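Local coordinates for protein aromatic-amino-acid:2-oxoglutarate transaminase (Candida albicans, PDB 6HND) that probably transfers amino groups from aromatic amino acids, and perhaps 2-aminoadipate, to 2-oxo acids with the help of pyridoxal 5'-phosphate, at residues B[387-392]-B[396-401]. Numbering follows the deposited sequence.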
ATOM      1  N   GLU B 387       6.062  22.650   8.280  1.00 49.38           N
ATOM      2  CA  GLU B 387       6.374  24.029   7.815  1.00 53.93           C
ATOM      3  C   GLU B 387       5.164  24.971   7.916  1.00 51.36           C
ATOM      4  O   GLU B 387       5.337  26.097   8.382  1.00 49.96           O
ATOM      5  CB  GLU B 387       6.907  24.026   6.385  1.00 54.93           C
ATOM      6  CG  GLU B 387       8.366  24.431   6.301  1.00 65.31           C
ATOM      7  CD  GLU B 387       8.739  24.828   4.891  1.00 68.81           C
ATOM      8  OE1 GLU B 387       9.647  24.183   4.321  1.00 63.26           O
ATOM      9  OE2 GLU B 387       8.070  25.754   4.357  1.00 71.40           O
ATOM     10  N   ASN B 388       4.005  24.571   7.414  1.00 51.35           N
ATOM     11  CA  ASN B 388       2.812  25.448   7.403  1.00 46.42           C
ATOM     12  C   ASN B 388       2.179  25.440   8.793  1.00 48.06           C
ATOM     13  O   ASN B 388       1.897  26.534   9.302  1.00 48.34           O
ATOM     14  CB  ASN B 388       1.786  25.031   6.357  1.00 45.85           C
ATOM     15  CG  ASN B 388       0.662  26.036   6.287  1.00 44.29           C
ATOM     16  OD1 ASN B 388      -0.491  25.704   6.556  1.00 47.37           O
ATOM     17  ND2 ASN B 388       1.008  27.267   5.957  1.00 43.89           N
ATOM     18  N   PHE B 389       1.961  24.257   9.377  1.00 48.81           N
ATOM     19  CA  PHE B 389       1.225  24.093  10.662  1.00 50.89           C
ATOM     20  C   PHE B 389       2.184  24.089  11.863  1.00 48.08           C
ATOM     21  O   PHE B 389       1.680  24.027  12.985  1.00 47.58           O
ATOM     22  CB  PHE B 389       0.348  22.839  10.621  1.00 50.07           C
ATOM     23  CG  PHE B 389      -0.828  22.956   9.692  1.00 48.52           C
ATOM     24  CD1 PHE B 389      -1.733  24.005   9.828  1.00 49.22           C
ATOM     25  CD2 PHE B 389      -1.028  22.028   8.676  1.00 52.17           C
ATOM     26  CE1 PHE B 389      -2.811  24.125   8.964  1.00 50.11           C
ATOM     27  CE2 PHE B 389      -2.104  22.152   7.804  1.00 48.93           C
ATOM     28  CZ  PHE B 389      -2.987  23.200   7.946  1.00 51.40           C
ATOM     29  N   LYS B 390       3.501  24.131  11.623  1.00 48.57           N
ATOM     30  CA  LYS B 390       4.595  24.280  12.628  1.00 51.29           C
ATOM     31  C   LYS B 390       4.557  23.133  13.657  1.00 48.19           C
ATOM     32  O   LYS B 390       4.975  23.349  14.808  1.00 47.26           O
ATOM     33  CB  LYS B 390       4.560  25.653  13.319  1.00 55.85           C
ATOM     34  CG  LYS B 390       3.953  26.793  12.518  1.00 62.45           C
ATOM     35  CD  LYS B 390       4.714  28.096  12.623  1.00 68.32           C
ATOM     36  CE  LYS B 390       5.889  28.136  11.669  1.00 77.32           C
ATOM     37  NZ  LYS B 390       6.013  29.447  10.987  1.00 80.36           N
ATOM     38  N   GLY B 391       4.163  21.930  13.235  1.00 45.55           N
ATOM     39  CA  GLY B 391       4.235  20.710  14.056  1.00 41.09           C
ATOM     40  C   GLY B 391       2.945  20.455  14.820  1.00 42.34           C
ATOM     41  O   GLY B 391       1.863  20.787  14.316  1.00 42.07           O
ATOM     42  N   VAL B 392       3.067  19.880  16.007  1.00 40.78           N
ATOM     43  CA  VAL B 392       1.964  19.206  16.729  1.00 42.37           C
ATOM     44  C   VAL B 392       0.884  20.242  17.075  1.00 46.85           C
ATOM     45  O   VAL B 392      -0.303  20.029  16.727  1.00 43.66           O
ATOM     46  CB  VAL B 392       2.533  18.467  17.957  1.00 45.05           C
ATOM     47  CG1 VAL B 392       1.447  17.925  18.876  1.00 42.79           C
ATOM     48  CG2 VAL B 392       3.481  17.347  17.528  1.00 44.18           C
ATOM     49  N   LEU B 396      -2.919  20.492  15.760  1.00 37.08           N
ATOM     50  CA  LEU B 396      -4.067  20.501  16.709  1.00 40.42           C
ATOM     51  C   LEU B 396      -4.968  21.723  16.437  1.00 40.56           C
ATOM     52  O   LEU B 396      -6.194  21.559  16.449  1.00 38.06           O
ATOM     53  CB  LEU B 396      -3.550  20.493  18.156  1.00 40.44           C
ATOM     54  CG  LEU B 396      -3.049  19.138  18.664  1.00 43.87           C
ATOM     55  CD1 LEU B 396      -2.309  19.288  19.990  1.00 45.27           C
ATOM     56  CD2 LEU B 396      -4.201  18.132  18.800  1.00 43.81           C
ATOM     57  N   GLU B 397      -4.394  22.903  16.194  1.00 39.57           N
ATOM     58  CA  GLU B 397      -5.171  24.131  15.928  1.00 40.36           C
ATOM     59  C   GLU B 397      -5.969  23.933  14.632  1.00 39.30           C
ATOM     60  O   GLU B 397      -7.121  24.365  14.581  1.00 44.82           O
ATOM     61  CB  GLU B 397      -4.276  25.369  15.848  1.00 46.02           C
ATOM     62  CG  GLU B 397      -3.614  25.767  17.160  1.00 52.79           C
ATOM     63  CD  GLU B 397      -4.512  26.295  18.271  1.00 57.41           C
ATOM     64  OE1 GLU B 397      -5.751  26.446  18.031  1.00 56.88           O
ATOM     65  OE2 GLU B 397      -3.976  26.538  19.385  1.00 52.80           O
ATOM     66  N   TRP B 398      -5.403  23.286  13.617  1.00 38.38           N
ATOM     67  CA  TRP B 398      -6.165  22.914  12.393  1.00 38.44           C
ATOM     68  C   TRP B 398      -7.277  21.885  12.723  1.00 38.35           C
ATOM     69  O   TRP B 398      -8.396  22.010  12.198  1.00 37.83           O
ATOM     70  CB  TRP B 398      -5.218  22.418  11.297  1.00 38.93           C
ATOM     71  CG  TRP B 398      -5.955  21.811  10.149  1.00 38.30           C
ATOM     72  CD1 TRP B 398      -6.272  20.496   9.988  1.00 39.54           C
ATOM     73  CD2 TRP B 398      -6.527  22.505   9.029  1.00 36.95           C
ATOM     74  NE1 TRP B 398      -6.994  20.322   8.843  1.00 38.63           N
ATOM     75  CE2 TRP B 398      -7.148  21.534   8.221  1.00 38.13           C
ATOM     76  CE3 TRP B 398      -6.524  23.834   8.602  1.00 37.09           C
ATOM     77  CZ2 TRP B 398      -7.788  21.855   7.028  1.00 38.45           C
ATOM     78  CZ3 TRP B 398      -7.136  24.147   7.413  1.00 38.90           C
ATOM     79  CH2 TRP B 398      -7.784  23.176   6.653  1.00 37.87           C
ATOM     80  N   ILE B 399      -7.022  20.920  13.594  1.00 36.22           N
ATOM     81  CA  ILE B 399      -8.056  19.929  14.030  1.00 40.92           C
ATOM     82  C   ILE B 399      -9.193  20.669  14.752  1.00 40.90           C
ATOM     83  O   ILE B 399     -10.351  20.323  14.525  1.00 38.76           O
ATOM     84  CB  ILE B 399      -7.399  18.815  14.886  1.00 41.14           C
ATOM     85  CG1 ILE B 399      -6.528  17.901  14.013  1.00 40.82           C
ATOM     86  CG2 ILE B 399      -8.439  18.027  15.671  1.00 42.70           C
ATOM     87  CD1 ILE B 399      -5.416  17.157  14.758  1.00 41.09           C
ATOM     88  N   LEU B 400      -8.884  21.682  15.570  1.00 42.44           N
ATOM     89  CA  LEU B 400      -9.916  22.464  16.299  1.00 42.55           C
ATOM     90  C   LEU B 400     -10.766  23.296  15.323  1.00 45.33           C
ATOM     91  O   LEU B 400     -12.007  23.363  15.534  1.00 49.49           O
ATOM     92  CB  LEU B 400      -9.252  23.316  17.378  1.00 44.93           C
ATOM     93  CG  LEU B 400      -8.602  22.515  18.502  1.00 45.33           C
ATOM     94  CD1 LEU B 400      -8.004  23.450  19.530  1.00 49.14           C
ATOM     95  CD2 LEU B 400      -9.594  21.559  19.148  1.00 47.03           C
ATOM     96  N   LYS B 401     -10.197  23.834  14.247  1.00 44.85           N
ATOM     97  CA  LYS B 401     -11.004  24.538  13.207  1.00 47.12           C
ATOM     98  C   LYS B 401     -11.994  23.552  12.583  1.00 49.72           C
ATOM     99  O   LYS B 401     -13.187  23.914  12.426  1.00 50.26           O
ATOM    100  CB  LYS B 401     -10.140  25.152  12.106  1.00 50.77           C
ATOM    101  CG  LYS B 401      -9.278  26.334  12.517  1.00 51.62           C
ATOM    102  CD  LYS B 401      -8.598  26.947  11.337  1.00 56.02           C
ATOM    103  CE  LYS B 401      -7.835  28.208  11.674  1.00 64.24           C
ATOM    104  NZ  LYS B 401      -6.757  27.936  12.647  1.00 64.76           N
TER
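Phe-389 and Trp-398 make the tight part of this turn between two consecutive helices. CZ of Phe-389 lies 3.7 Å from CE3 of Trp-398, approaching the indole obliquely. The two ring planes are inclined by 45°, too steep for a stack and too shallow for an edge-to-face pair. Trp-398 also sets its CB over a face of the phenyl ring, a CH-pi contact 4.2 Å from the centroid of Phe-389. With CG anti to the backbone N (chi1 170°), the indole swings beside the phenyl ring, and two broad apolar side chains suit this buried site. Asn-388 OD1 lies over the centre of the Phe-389 ring, 3.6 Å above its plane, on the face opposite to Trp-398 CB.

Farther along, Leu-396 N donates to Val-392 O at 2.8 Å, the first turn of helix 392-418. One turn apart, Val-392 and Leu-396 project in the same direction, and their CG1 and CD1 atoms meet loosely, 4.1 Å apart. Branched apolar chains suit the spot, since Leu-396 is buried against two other helices while Val-392 is partly exposed. On the solvent side are Lys-390 and Lys-401, whose long charged chains take no part. Lys-390 leaves the helix with positive phi, and Gly-391, at the N-cap, has a positive phi that glycine, lacking a CB, adopts without strain.

The turn thus joins helix 375-388 to helix 392-418. Trp-395 stacks on Trp-398 and also meets Phe-389, Phe-50 of the second subunit packs on Trp-398, and Leu-396 rests against helices 137-151 and 312-319, while Asn-388 touches strand 109-113.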